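Peptidyl-prolyl cis-trans isomerase (Hirschia baltica, PDB 5EX2) probably catalyses the cis-trans isomerisation of peptide bonds that precede proline, as other cyclophilin-type folding helpers do. Local coordinates at residues D21-V26 with A216-D221; G154-A159 with G189-G194; A230-N235 with P257-V262. All blocks are in the same frame, centred on the assembly; numbering follows the deposited sequence.

Contact 1 of 3, residues D21-V26 with A216-D221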
ATOM      1  N   ASP A  21      -8.169   6.061   8.706  1.00 11.45           N
ATOM      2  CA  ASP A  21      -8.579   5.342   9.902  1.00 10.54           C
ATOM      3  C   ASP A  21      -7.341   4.857  10.679  1.00 12.89           C
ATOM      4  O   ASP A  21      -6.482   4.198  10.105  1.00 10.00           O
ATOM      5  CB  ASP A  21      -9.456   4.163   9.455  1.00 14.20           C
ATOM      6  CG  ASP A  21     -10.078   3.387  10.595  1.00 16.71           C
ATOM      7  OD1 ASP A  21      -9.501   3.314  11.696  1.00 16.10           O
ATOM      8  OD2 ASP A  21     -11.156   2.796  10.358  1.00 22.60           O
ATOM      9  N   PRO A  22      -7.232   5.175  11.983  1.00 10.76           N
ATOM     10  CA  PRO A  22      -6.044   4.690  12.702  1.00 12.18           C
ATOM     11  C   PRO A  22      -5.865   3.168  12.678  1.00 11.54           C
ATOM     12  O   PRO A  22      -4.726   2.726  12.756  1.00 10.62           O
ATOM     13  CB  PRO A  22      -6.277   5.170  14.148  1.00 13.35           C
ATOM     14  CG  PRO A  22      -7.256   6.236  14.073  1.00 15.78           C
ATOM     15  CD  PRO A  22      -8.061   6.067  12.814  1.00 10.98           C
ATOM     16  N   ASP A  23      -6.938   2.392  12.559  1.00 10.82           N
ATOM     17  CA  ASP A  23      -6.798   0.946  12.492  1.00 11.03           C
ATOM     18  C   ASP A  23      -6.340   0.495  11.096  1.00 10.54           C
ATOM     19  O   ASP A  23      -6.083  -0.688  10.895  1.00 11.61           O
ATOM     20  CB  ASP A  23      -8.110   0.251  12.872  1.00 12.68           C
ATOM     21  CG  ASP A  23      -7.883  -1.127  13.471  1.00 14.30           C
ATOM     22  OD1 ASP A  23      -6.932  -1.288  14.270  1.00 15.43           O
ATOM     23  OD2 ASP A  23      -8.639  -2.065  13.153  1.00 17.41           O
ATOM     24  N   ASN A  24      -6.259   1.414  10.140  1.00 10.92           N
ATOM     25  CA  ASN A  24      -5.692   1.099   8.828  1.00  9.73           C
ATOM     26  C   ASN A  24      -4.305   1.703   8.647  1.00 10.15           C
ATOM     27  O   ASN A  24      -3.803   1.765   7.537  1.00 10.80           O
ATOM     28  CB  ASN A  24      -6.596   1.609   7.699  1.00  9.68           C
ATOM     29  CG  ASN A  24      -7.913   0.890   7.628  1.00 10.73           C
ATOM     30  OD1 ASN A  24      -8.086  -0.170   8.202  1.00 13.39           O
ATOM     31  ND2 ASN A  24      -8.862   1.480   6.913  1.00 14.83           N
ATOM     32  N   LEU A  25      -3.688   2.160   9.732  1.00  9.09           N
ATOM     33  CA  LEU A  25      -2.425   2.880   9.636  1.00  9.43           C
ATOM     34  C   LEU A  25      -1.371   2.214  10.500  1.00  9.69           C
ATOM     35  O   LEU A  25      -1.538   2.090  11.706  1.00 10.06           O
ATOM     36  CB  LEU A  25      -2.610   4.338  10.057  1.00  9.92           C
ATOM     37  CG  LEU A  25      -1.429   5.294   9.894  1.00 11.50           C
ATOM     38  CD1 LEU A  25      -0.942   5.368   8.453  1.00 12.36           C
ATOM     39  CD2 LEU A  25      -1.845   6.687  10.381  1.00 14.99           C
ATOM     40  N   VAL A  26      -0.276   1.826   9.862  1.00  8.64           N
ATOM     41  CA  VAL A  26       0.804   1.113  10.520  1.00 10.57           C
ATOM     42  C   VAL A  26       2.071   1.937  10.435  1.00  8.61           C
ATOM     43  O   VAL A  26       2.395   2.496   9.389  1.00  8.91           O
ATOM     44  CB  VAL A  26       1.061  -0.250   9.850  1.00 11.87           C
ATOM     45  CG1 VAL A  26       1.948  -1.128  10.725  1.00 15.05           C
ATOM     46  CG2 VAL A  26      -0.254  -0.944   9.497  1.00 21.49           C
ATOM     47  N   ALA A 216       7.102  -2.070  14.725  1.00  9.60           N
ATOM     48  CA  ALA A 216       5.870  -1.883  13.989  1.00  9.44           C
ATOM     49  C   ALA A 216       4.762  -1.621  14.994  1.00  9.84           C
ATOM     50  O   ALA A 216       4.673  -2.296  16.022  1.00 11.06           O
ATOM     51  CB  ALA A 216       5.562  -3.103  13.136  1.00  9.27           C
ATOM     52  N   VAL A 217       3.923  -0.636  14.693  0.65  8.20           N
ATOM     53  CA  VAL A 217       2.831  -0.248  15.574  0.65  7.27           C
ATOM     54  C   VAL A 217       1.591   0.078  14.772  0.65  9.28           C
ATOM     55  O   VAL A 217       1.671   0.787  13.784  0.65 10.78           O
ATOM     56  CB  VAL A 217       3.195   0.988  16.439  0.65 10.55           C
ATOM     57  CG1 VAL A 217       2.083   1.302  17.416  0.65 15.18           C
ATOM     58  CG2 VAL A 217       4.485   0.756  17.195  0.65 13.29           C
ATOM     59  N   MET A 218       0.450  -0.456  15.192  1.00  8.29           N
ATOM     60  CA  MET A 218      -0.843  -0.002  14.701  1.00  9.50           C
ATOM     61  C   MET A 218      -1.225   1.296  15.394  1.00 11.52           C
ATOM     62  O   MET A 218      -1.220   1.389  16.622  1.00  9.72           O
ATOM     63  CB  MET A 218      -1.928  -1.035  14.988  1.00 10.17           C
ATOM     64  CG  MET A 218      -1.737  -2.373  14.327  1.00 12.11           C
ATOM     65  SD  MET A 218      -1.661  -2.280  12.527  1.00 11.40           S
ATOM     66  CE  MET A 218      -3.131  -1.294  12.180  1.00 13.87           C
ATOM     67  N   VAL A 219      -1.571   2.305  14.612  1.00  8.10           N
ATOM     68  CA  VAL A 219      -1.835   3.603  15.204  1.00  9.84           C
ATOM     69  C   VAL A 219      -3.052   3.543  16.138  1.00  9.11           C
ATOM     70  O   VAL A 219      -3.104   4.277  17.121  1.00 10.21           O
ATOM     71  CB  VAL A 219      -2.004   4.673  14.097  1.00  9.61           C
ATOM     72  CG1 VAL A 219      -2.482   5.983  14.636  1.00  9.70           C
ATOM     73  CG2 VAL A 219      -0.667   4.889  13.418  1.00 10.01           C
ATOM     74  N   SER A 220      -4.025   2.680  15.844  1.00  9.70           N
ATOM     75  CA  SER A 220      -5.190   2.512  16.706  1.00 10.59           C
ATOM     76  C   SER A 220      -4.819   2.025  18.109  1.00 10.46           C
ATOM     77  O   SER A 220      -5.588   2.201  19.052  1.00 12.92           O
ATOM     78  CB  SER A 220      -6.152   1.528  16.060  1.00 13.13           C
ATOM     79  OG  SER A 220      -5.440   0.370  15.703  1.00 12.06           O
ATOM     80  N   ASP A 221      -3.648   1.411  18.239  1.00 10.36           N
ATOM     81  CA  ASP A 221      -3.218   0.868  19.521  1.00 12.10           C
ATOM     82  C   ASP A 221      -2.509   1.897  20.377  1.00 12.50           C
ATOM     83  O   ASP A 221      -2.225   1.648  21.552  1.00 15.14           O
ATOM     84  CB  ASP A 221      -2.309  -0.332  19.307  1.00  9.87           C
ATOM     85  CG  ASP A 221      -3.031  -1.497  18.671  1.00 13.16           C
ATOM     86  OD1 ASP A 221      -4.273  -1.575  18.776  1.00 14.21           O
ATOM     87  OD2 ASP A 221      -2.358  -2.344  18.060  1.00 12.44           O
TER
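Asp23 offers Ser220 a carboxylate, a flat group met here at its OD1. The hydroxyl OG of Ser220 donates to OD1 of Asp23 over 2.7 Å, taking the anti lone pair, which points away from OD2. The same OD1 also receives Arg56 in a salt bridge, so two donors grip one oxygen. Although CB of Asp23 leads away from 216-221, its CG stands anti to the backbone N (chi1 -152°) and swings the carboxylate back to the serine. A second carboxylate, that of Asp21, is met from above its plane by the backbone N of Asp23, forming an Asx turn that leads into the strand. The straighter of the two backbone bonds across the contact runs from Val219 N to Leu25 O, 2.9 Å long at 171°; the other, from Ser220 N to Pro22 O, is weak at 3.2 Å. Beside them Val26 and Met218 form an antiparallel non-hydrogen-bonded pair. The methionine chain, bent at chi2 and chi3, lays SD against CG2 of Val26 at 3.6 Å and carries CE on to 3.3 Å from the carbonyl O of Asp23. Leu25 and Val219 cross obliquely, with Leu25 CG 3.6 Å from Val219 CG2, while CB of Pro22 rests on CG1 of Val219. Here the cyclophilin barrel closes on itself: strand 25-30 lies between 212-218 and 33-39, bonding to the latter through Val26 and Ile37. Helix 45-57 covers Met218, and its Arg52 and Arg56 hold Asp23.

Contact 2 of 3, residues G154-A159 with G189-G194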
ATOM      1  N   GLY A 154       5.686   2.276  -3.995  1.00  8.51           N
ATOM      2  CA  GLY A 154       4.861   2.675  -2.881  1.00  7.45           C
ATOM      3  C   GLY A 154       3.919   1.609  -2.355  1.00  9.13           C
ATOM      4  O   GLY A 154       3.539   1.631  -1.194  1.00  8.99           O
ATOM      5  N   VAL A 155       3.544   0.669  -3.203  1.00  6.62           N
ATOM      6  CA  VAL A 155       2.662  -0.402  -2.795  1.00  5.99           C
ATOM      7  C   VAL A 155       3.427  -1.349  -1.896  1.00  7.89           C
ATOM      8  O   VAL A 155       4.643  -1.460  -1.979  1.00  7.66           O
ATOM      9  CB  VAL A 155       2.054  -1.086  -4.053  1.00  7.99           C
ATOM     10  CG1 VAL A 155       1.354  -2.417  -3.737  1.00  7.92           C
ATOM     11  CG2 VAL A 155       1.072  -0.106  -4.694  1.00  8.18           C
ATOM     12  N   VAL A 156       2.692  -1.999  -1.019  1.00  6.05           N
ATOM     13  CA  VAL A 156       3.232  -2.986  -0.101  1.00  9.04           C
ATOM     14  C   VAL A 156       2.506  -4.301  -0.351  1.00  8.35           C
ATOM     15  O   VAL A 156       1.285  -4.317  -0.507  1.00  9.37           O
ATOM     16  CB  VAL A 156       3.072  -2.507   1.369  1.00  7.98           C
ATOM     17  CG1 VAL A 156       3.665  -3.488   2.341  1.00 11.00           C
ATOM     18  CG2 VAL A 156       3.718  -1.138   1.551  1.00  9.35           C
ATOM     19  N   SER A 157       3.246  -5.402  -0.397  1.00  8.71           N
ATOM     20  CA  SER A 157       2.692  -6.672  -0.831  1.00  9.67           C
ATOM     21  C   SER A 157       3.267  -7.821  -0.023  1.00  8.59           C
ATOM     22  O   SER A 157       4.109  -7.614   0.828  1.00  8.77           O
ATOM     23  CB  SER A 157       2.958  -6.833  -2.318  1.00 11.75           C
ATOM     24  OG  SER A 157       2.290  -7.952  -2.835  1.00 11.31           O
ATOM     25  N   MET A 158       2.745  -9.013  -0.249  1.00 11.12           N
ATOM     26  CA  MET A 158       3.094 -10.166   0.551  1.00  8.08           C
ATOM     27  C   MET A 158       4.029 -11.105  -0.186  1.00  9.11           C
ATOM     28  O   MET A 158       3.740 -11.525  -1.289  1.00 11.15           O
ATOM     29  CB  MET A 158       1.834 -10.923   0.956  1.00 10.14           C
ATOM     30  CG  MET A 158       1.968 -11.608   2.281  1.00 10.33           C
ATOM     31  SD  MET A 158       1.901 -10.407   3.618  1.00 13.21           S
ATOM     32  CE  MET A 158       2.438 -11.417   4.988  1.00 13.83           C
ATOM     33  N   ALA A 159       5.154 -11.429   0.429  1.00  8.60           N
ATOM     34  CA  ALA A 159       6.058 -12.395  -0.147  1.00 10.62           C
ATOM     35  C   ALA A 159       5.434 -13.771  -0.105  1.00 12.94           C
ATOM     36  O   ALA A 159       4.605 -14.070   0.748  1.00 12.05           O
ATOM     37  CB  ALA A 159       7.366 -12.411   0.598  1.00 11.68           C
ATOM     38  N   GLY A 189      -1.306  -2.854   0.960  1.00  7.22           N
ATOM     39  CA  GLY A 189      -1.151  -1.538   1.538  1.00  9.05           C
ATOM     40  C   GLY A 189      -0.326  -0.625   0.669  1.00  7.68           C
ATOM     41  O   GLY A 189       0.107  -0.999  -0.412  1.00  7.49           O
ATOM     42  N   ARG A 190      -0.140   0.591   1.157  1.00  6.87           N
ATOM     43  CA  ARG A 190       0.589   1.604   0.440  1.00  6.62           C
ATOM     44  C   ARG A 190       1.346   2.500   1.403  1.00  5.96           C
ATOM     45  O   ARG A 190       0.805   2.861   2.429  1.00  8.15           O
ATOM     46  CB  ARG A 190      -0.388   2.424  -0.403  1.00  8.67           C
ATOM     47  CG  ARG A 190       0.279   3.410  -1.260  1.00  7.74           C
ATOM     48  CD  ARG A 190      -0.728   4.145  -2.086  1.00  7.82           C
ATOM     49  NE  ARG A 190      -1.512   5.134  -1.356  1.00  9.72           N
ATOM     50  CZ  ARG A 190      -1.095   6.363  -1.093  1.00  8.84           C
ATOM     51  NH1 ARG A 190       0.130   6.741  -1.436  1.00 11.34           N
ATOM     52  NH2 ARG A 190      -1.905   7.220  -0.495  1.00  9.72           N
ATOM     53  N   MET A 191       2.572   2.872   1.042  1.00  6.57           N
ATOM     54  CA  MET A 191       3.392   3.770   1.863  1.00  7.74           C
ATOM     55  C   MET A 191       2.968   5.205   1.644  1.00  7.59           C
ATOM     56  O   MET A 191       3.290   5.807   0.621  1.00 10.35           O
ATOM     57  CB  MET A 191       4.876   3.598   1.518  1.00  8.23           C
ATOM     58  CG  MET A 191       5.391   2.192   1.813  1.00  7.45           C
ATOM     59  SD  MET A 191       7.130   1.952   1.453  1.00 10.94           S
ATOM     60  CE  MET A 191       7.074   1.373  -0.227  1.00 14.26           C
ATOM     61  N   LEU A 192       2.214   5.741   2.594  1.00  7.94           N
ATOM     62  CA  LEU A 192       1.802   7.137   2.559  1.00  8.71           C
ATOM     63  C   LEU A 192       2.997   8.069   2.608  1.00  9.61           C
ATOM     64  O   LEU A 192       3.062   9.081   1.905  1.00  9.54           O
ATOM     65  CB  LEU A 192       0.877   7.438   3.730  1.00  9.90           C
ATOM     66  CG  LEU A 192      -0.384   6.595   3.847  1.00 10.33           C
ATOM     67  CD1 LEU A 192      -1.275   7.163   4.936  1.00 12.55           C
ATOM     68  CD2 LEU A 192      -1.142   6.547   2.526  1.00 12.45           C
ATOM     69  N   GLU A 193       3.939   7.712   3.474  0.72  8.85           N
ATOM     70  CA  GLU A 193       5.209   8.400   3.612  0.72 10.52           C
ATOM     71  C   GLU A 193       6.221   7.302   3.811  0.72  8.91           C
ATOM     72  O   GLU A 193       5.909   6.273   4.415  0.72  9.84           O
ATOM     73  CB  GLU A 193       5.210   9.397   4.779  0.72 12.54           C
ATOM     74  CG  GLU A 193       4.592  10.744   4.429  0.72 16.51           C
ATOM     75  CD  GLU A 193       4.727  11.789   5.537  0.72 19.98           C
ATOM     76  OE1 GLU A 193       5.506  11.575   6.498  0.72 15.09           O
ATOM     77  OE2 GLU A 193       4.053  12.839   5.440  0.72 13.05           O
ATOM     78  N   GLY A 194       7.410   7.496   3.266  1.00 11.47           N
ATOM     79  CA  GLY A 194       8.488   6.548   3.444  1.00 11.50           C
ATOM     80  C   GLY A 194       8.899   5.757   2.216  1.00 11.25           C
ATOM     81  O   GLY A 194       9.750   4.894   2.313  1.00 10.98           O
TER
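Met191 reaches Gly154 by a chain that leaves with CG anti to its own carbonyl carbon (chi1 -62°), runs straight through chi2 and turns only at chi3. That turn sets the methyl CE of Met191 3.7 Å from CA of Gly154. On the way, CG of Met191 passes CG2 of Val156 at 3.7 Å, the two side chains crossing at about a right angle; CG2 of the valine also stands anti to its carbonyl carbon, which turns this methyl to the methionine. Beneath them the backbones pair. Met191 N donates to Gly154 O at 2.7 Å, a short and almost linear bond, and the same oxygen takes a CA-H contact from Arg190. Val156 N reaches Gly189 O over 2.8 Å, but from 51° above the carbonyl plane, and the return bond from Gly189 N to Val156 O is weak at 3.3 Å. The two strands are neighbours in the eight-stranded cyclophilin barrel, and their segments 155-158 and 189-191 run 138° apart in direction. Val156 and Met191 both pack on Leu173, from the strand on the far side of 155-158, and on 33-39 through Ile37 and Val35 respectively. Gly154 matters sterically: at its backbone angles a CB would jam against the preceding carbonyl O. Val155 and Arg190 form the non-hydrogen-bonded pair. CD2 of Leu192 sits 3.2 Å above the guanidinium plane of Arg190, offset toward the rim. NH2 of Arg190 bonds to Ser261 OG and NH1 to Gln258 OE1, while Leu192 and Glu193 make a classic beta bulge opposite Tyr36.

Contact 3 of 3, residues A230-N235 with P257-V262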
ATOM      1  N   ALA A 230      -3.047  10.990   9.626  1.00 12.47           N
ATOM      2  CA  ALA A 230      -2.741  10.931   8.202  1.00 12.32           C
ATOM      3  C   ALA A 230      -3.951  11.279   7.352  1.00  9.57           C
ATOM      4  O   ALA A 230      -5.092  10.974   7.708  1.00 10.64           O
ATOM      5  CB  ALA A 230      -2.217   9.546   7.833  1.00 12.05           C
ATOM      6  N   TRP A 231      -3.675  11.933   6.240  1.00 10.53           N
ATOM      7  CA  TRP A 231      -4.705  12.260   5.267  1.00  9.07           C
ATOM      8  C   TRP A 231      -4.184  11.904   3.899  1.00  9.47           C
ATOM      9  O   TRP A 231      -2.984  11.998   3.635  1.00  9.83           O
ATOM     10  CB  TRP A 231      -5.090  13.748   5.309  1.00 14.96           C
ATOM     11  CG  TRP A 231      -6.045  14.164   6.403  1.00 16.16           C
ATOM     12  CD1 TRP A 231      -7.417  14.287   6.314  1.00 13.35           C
ATOM     13  CD2 TRP A 231      -5.697  14.575   7.722  1.00 19.49           C
ATOM     14  NE1 TRP A 231      -7.929  14.732   7.510  1.00 21.05           N
ATOM     15  CE2 TRP A 231      -6.894  14.910   8.392  1.00 12.96           C
ATOM     16  CE3 TRP A 231      -4.490  14.674   8.407  1.00 16.44           C
ATOM     17  CZ2 TRP A 231      -6.912  15.343   9.712  1.00 17.05           C
ATOM     18  CZ3 TRP A 231      -4.506  15.103   9.713  1.00 18.65           C
ATOM     19  CH2 TRP A 231      -5.711  15.430  10.360  1.00 22.65           C
ATOM     20  N   VAL A 232      -5.103  11.505   3.034  1.00  7.47           N
ATOM     21  CA  VAL A 232      -4.807  11.154   1.649  1.00  8.10           C
ATOM     22  C   VAL A 232      -5.721  11.984   0.787  1.00  8.59           C
ATOM     23  O   VAL A 232      -6.915  12.084   1.058  1.00  9.41           O
ATOM     24  CB  VAL A 232      -5.013   9.650   1.385  1.00  7.87           C
ATOM     25  CG1 VAL A 232      -4.792   9.309  -0.080  1.00  8.59           C
ATOM     26  CG2 VAL A 232      -4.111   8.841   2.270  1.00  9.01           C
ATOM     27  N   MET A 233      -5.163  12.609  -0.231  1.00  6.68           N
ATOM     28  CA  MET A 233      -5.964  13.419  -1.139  1.00  7.72           C
ATOM     29  C   MET A 233      -7.061  12.561  -1.775  1.00  8.60           C
ATOM     30  O   MET A 233      -6.869  11.400  -2.098  1.00  8.85           O
ATOM     31  CB  MET A 233      -5.074  14.058  -2.207  1.00  8.54           C
ATOM     32  CG  MET A 233      -5.827  14.979  -3.197  1.00  8.05           C
ATOM     33  SD  MET A 233      -4.726  15.866  -4.278  1.00  8.74           S
ATOM     34  CE  MET A 233      -4.036  17.095  -3.174  1.00 10.45           C
ATOM     35  N   ARG A 234      -8.245  13.147  -1.899  1.00  7.71           N
ATOM     36  CA  ARG A 234      -9.387  12.487  -2.508  1.00  8.19           C
ATOM     37  C   ARG A 234      -9.254  12.523  -4.027  1.00  9.00           C
ATOM     38  O   ARG A 234      -9.142  13.592  -4.621  1.00  9.01           O
ATOM     39  CB  ARG A 234     -10.695  13.152  -2.068  1.00  9.44           C
ATOM     40  CG  ARG A 234     -11.060  12.842  -0.628  1.00 10.03           C
ATOM     41  CD  ARG A 234     -12.452  13.311  -0.229  1.00 12.55           C
ATOM     42  NE  ARG A 234     -12.735  13.016   1.179  1.00 18.79           N
ATOM     43  CZ  ARG A 234     -13.077  11.819   1.660  1.00 21.68           C
ATOM     44  NH1 ARG A 234     -13.181  10.763   0.862  1.00 15.75           N
ATOM     45  NH2 ARG A 234     -13.312  11.672   2.957  1.00 21.56           N
ATOM     46  N   ASN A 235      -9.219  11.348  -4.643  1.00 10.06           N
ATOM     47  CA  ASN A 235      -8.977  11.271  -6.065  1.00  9.19           C
ATOM     48  C   ASN A 235     -10.120  11.876  -6.845  1.00  9.57           C
ATOM     49  O   ASN A 235      -9.899  12.353  -7.942  1.00 10.05           O
ATOM     50  CB  ASN A 235      -8.752   9.820  -6.483  1.00  8.67           C
ATOM     51  CG  ASN A 235      -7.575   9.173  -5.741  1.00 10.80           C
ATOM     52  OD1 ASN A 235      -7.767   8.239  -4.971  1.00 10.92           O
ATOM     53  ND2 ASN A 235      -6.365   9.637  -6.008  1.00  9.73           N
ATOM     54  N   PRO A 257       3.196  10.254  -9.741  1.00 12.64           N
ATOM     55  CA  PRO A 257       3.539  10.133  -8.329  1.00 12.18           C
ATOM     56  C   PRO A 257       2.403   9.450  -7.596  1.00  9.64           C
ATOM     57  O   PRO A 257       1.305   9.309  -8.128  1.00 13.23           O
ATOM     58  CB  PRO A 257       3.701  11.585  -7.865  1.00 15.59           C
ATOM     59  CG  PRO A 257       3.669  12.431  -9.099  1.00 14.06           C
ATOM     60  CD  PRO A 257       2.940  11.646 -10.138  1.00 13.42           C
ATOM     61  N   GLN A 258       2.639   9.056  -6.362  1.00  9.37           N
ATOM     62  CA  GLN A 258       1.547   8.566  -5.556  1.00  8.68           C
ATOM     63  C   GLN A 258       0.560   9.693  -5.285  1.00 10.14           C
ATOM     64  O   GLN A 258       0.903  10.873  -5.339  1.00  9.53           O
ATOM     65  CB  GLN A 258       2.046   8.016  -4.241  1.00  8.86           C
ATOM     66  CG  GLN A 258       2.985   6.865  -4.380  1.00 10.31           C
ATOM     67  CD  GLN A 258       3.060   6.082  -3.101  1.00 10.48           C
ATOM     68  OE1 GLN A 258       2.249   5.173  -2.872  1.00 12.25           O
ATOM     69  NE2 GLN A 258       3.977   6.459  -2.228  1.00 13.31           N
ATOM     70  N   THR A 259      -0.666   9.314  -4.964  1.00  7.57           N
ATOM     71  CA  THR A 259      -1.674  10.265  -4.547  1.00  7.35           C
ATOM     72  C   THR A 259      -1.113  11.074  -3.399  1.00  7.81           C
ATOM     73  O   THR A 259      -0.630  10.504  -2.443  1.00  7.93           O
ATOM     74  CB  THR A 259      -2.951   9.559  -4.099  1.00  9.20           C
ATOM     75  OG1 THR A 259      -3.541   8.887  -5.216  1.00  8.86           O
ATOM     76  CG2 THR A 259      -3.947  10.564  -3.525  1.00  7.40           C
ATOM     77  N   PRO A 260      -1.173  12.413  -3.486  1.00  7.51           N
ATOM     78  CA  PRO A 260      -0.618  13.190  -2.379  1.00  7.56           C
ATOM     79  C   PRO A 260      -1.177  12.755  -1.044  1.00  7.60           C
ATOM     80  O   PRO A 260      -2.387  12.644  -0.851  1.00  8.08           O
ATOM     81  CB  PRO A 260      -1.035  14.617  -2.731  1.00 12.03           C
ATOM     82  CG  PRO A 260      -0.990  14.633  -4.225  1.00  8.98           C
ATOM     83  CD  PRO A 260      -1.566  13.287  -4.602  1.00  8.46           C
ATOM     84  N   SER A 261      -0.271  12.543  -0.100  1.00  8.85           N
ATOM     85  CA  SER A 261      -0.607  12.063   1.232  1.00  8.12           C
ATOM     86  C   SER A 261       0.278  12.765   2.246  1.00  9.46           C
ATOM     87  O   SER A 261       1.403  13.145   1.937  1.00 10.09           O
ATOM     88  CB  SER A 261      -0.423  10.543   1.321  1.00  8.49           C
ATOM     89  OG  SER A 261      -1.136   9.884   0.282  1.00  9.45           O
ATOM     90  N   VAL A 262      -0.232  12.941   3.445  1.00  9.95           N
ATOM     91  CA  VAL A 262       0.513  13.626   4.495  0.57  9.52           C
ATOM     92  C   VAL A 262       0.259  12.965   5.832  1.00  8.44           C
ATOM     93  O   VAL A 262      -0.850  12.518   6.118  1.00 10.69           O
ATOM     94  CB  VAL A 262       0.122  15.118   4.587  0.57 11.09           C
ATOM     95  CG1 VAL A 262       0.556  15.859   3.341  0.57 23.66           C
ATOM     96  CG2 VAL A 262      -1.382  15.264   4.786  0.57 15.18           C
TER
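Thr259, Val262 and Met233 bury the most surface in this contact, and each does so in a different way. Thr259 uses both branches. Its OG1 accepts from ND2 of Asn235 at 3.0 Å, lying only 3° out of the amide plane, and the OD1 of that amide is bonded to Gly126 N, so both ends of the group are held. CG2 of Thr259, anti to the backbone N, is carried to CG1 of Val232 at 3.8 Å and to the carbonyl O of Met233 at 3.4 Å. Without OG1 and CG2, as with an alanine here, ND2 of Asn235 would probably lose its mate and a gap open beside Val232. The threonine carbonyl has its own duty: OG of Ser261, which is also bonded to Arg190 NH2, donates to Thr259 O from above the carbonyl plane. Val262 exchanges two backbone hydrogen bonds with Trp231, N to O in both directions and each 2.9 Å. This is the standard hydrogen-bonded pair of an antiparallel sheet, here one of three strands in which 229-233 is central, flanked by 17-19 and 261-264. Next along, Val232 faces Ser261 in a non-hydrogen-bonded pair, the serine OG lying against both valine methyls. The indole of Trp231 leads away to helix 7-11. Met233 continues the pairing past the last bridge. Its N donates to Pro260 O at 2.8 Å, nearly along the C=O axis. The chain is extended until chi3 (-74°), where it bends, so that SD lies near CG of the proline and CE comes 3.9 Å from Pro260 CB. Met239 of helix 238-247 also packs on this methionine.

Overall arrangement
From the N terminus the chain first enters 21-26, and contact 1 closes a loop of nearly 190 residues when 216-221 returns beside it. Contact 2 is nested inside that loop, joining 154-159 to 189-194 across a much shorter excursion, and belongs to the same barrel. Contact 3 follows in series, opening after contact 1 has closed; it closes a loop of 21 residues that contains helix 238-247 and builds a separate three-stranded sheet. Yet the three meet in space. Leu25 of contact 1 touches Leu192 of contact 2 and Ala230 of contact 3, while Arg190 joins barrel to small sheet. The example illustrates how pairings distant in sequence can converge on shared side chains.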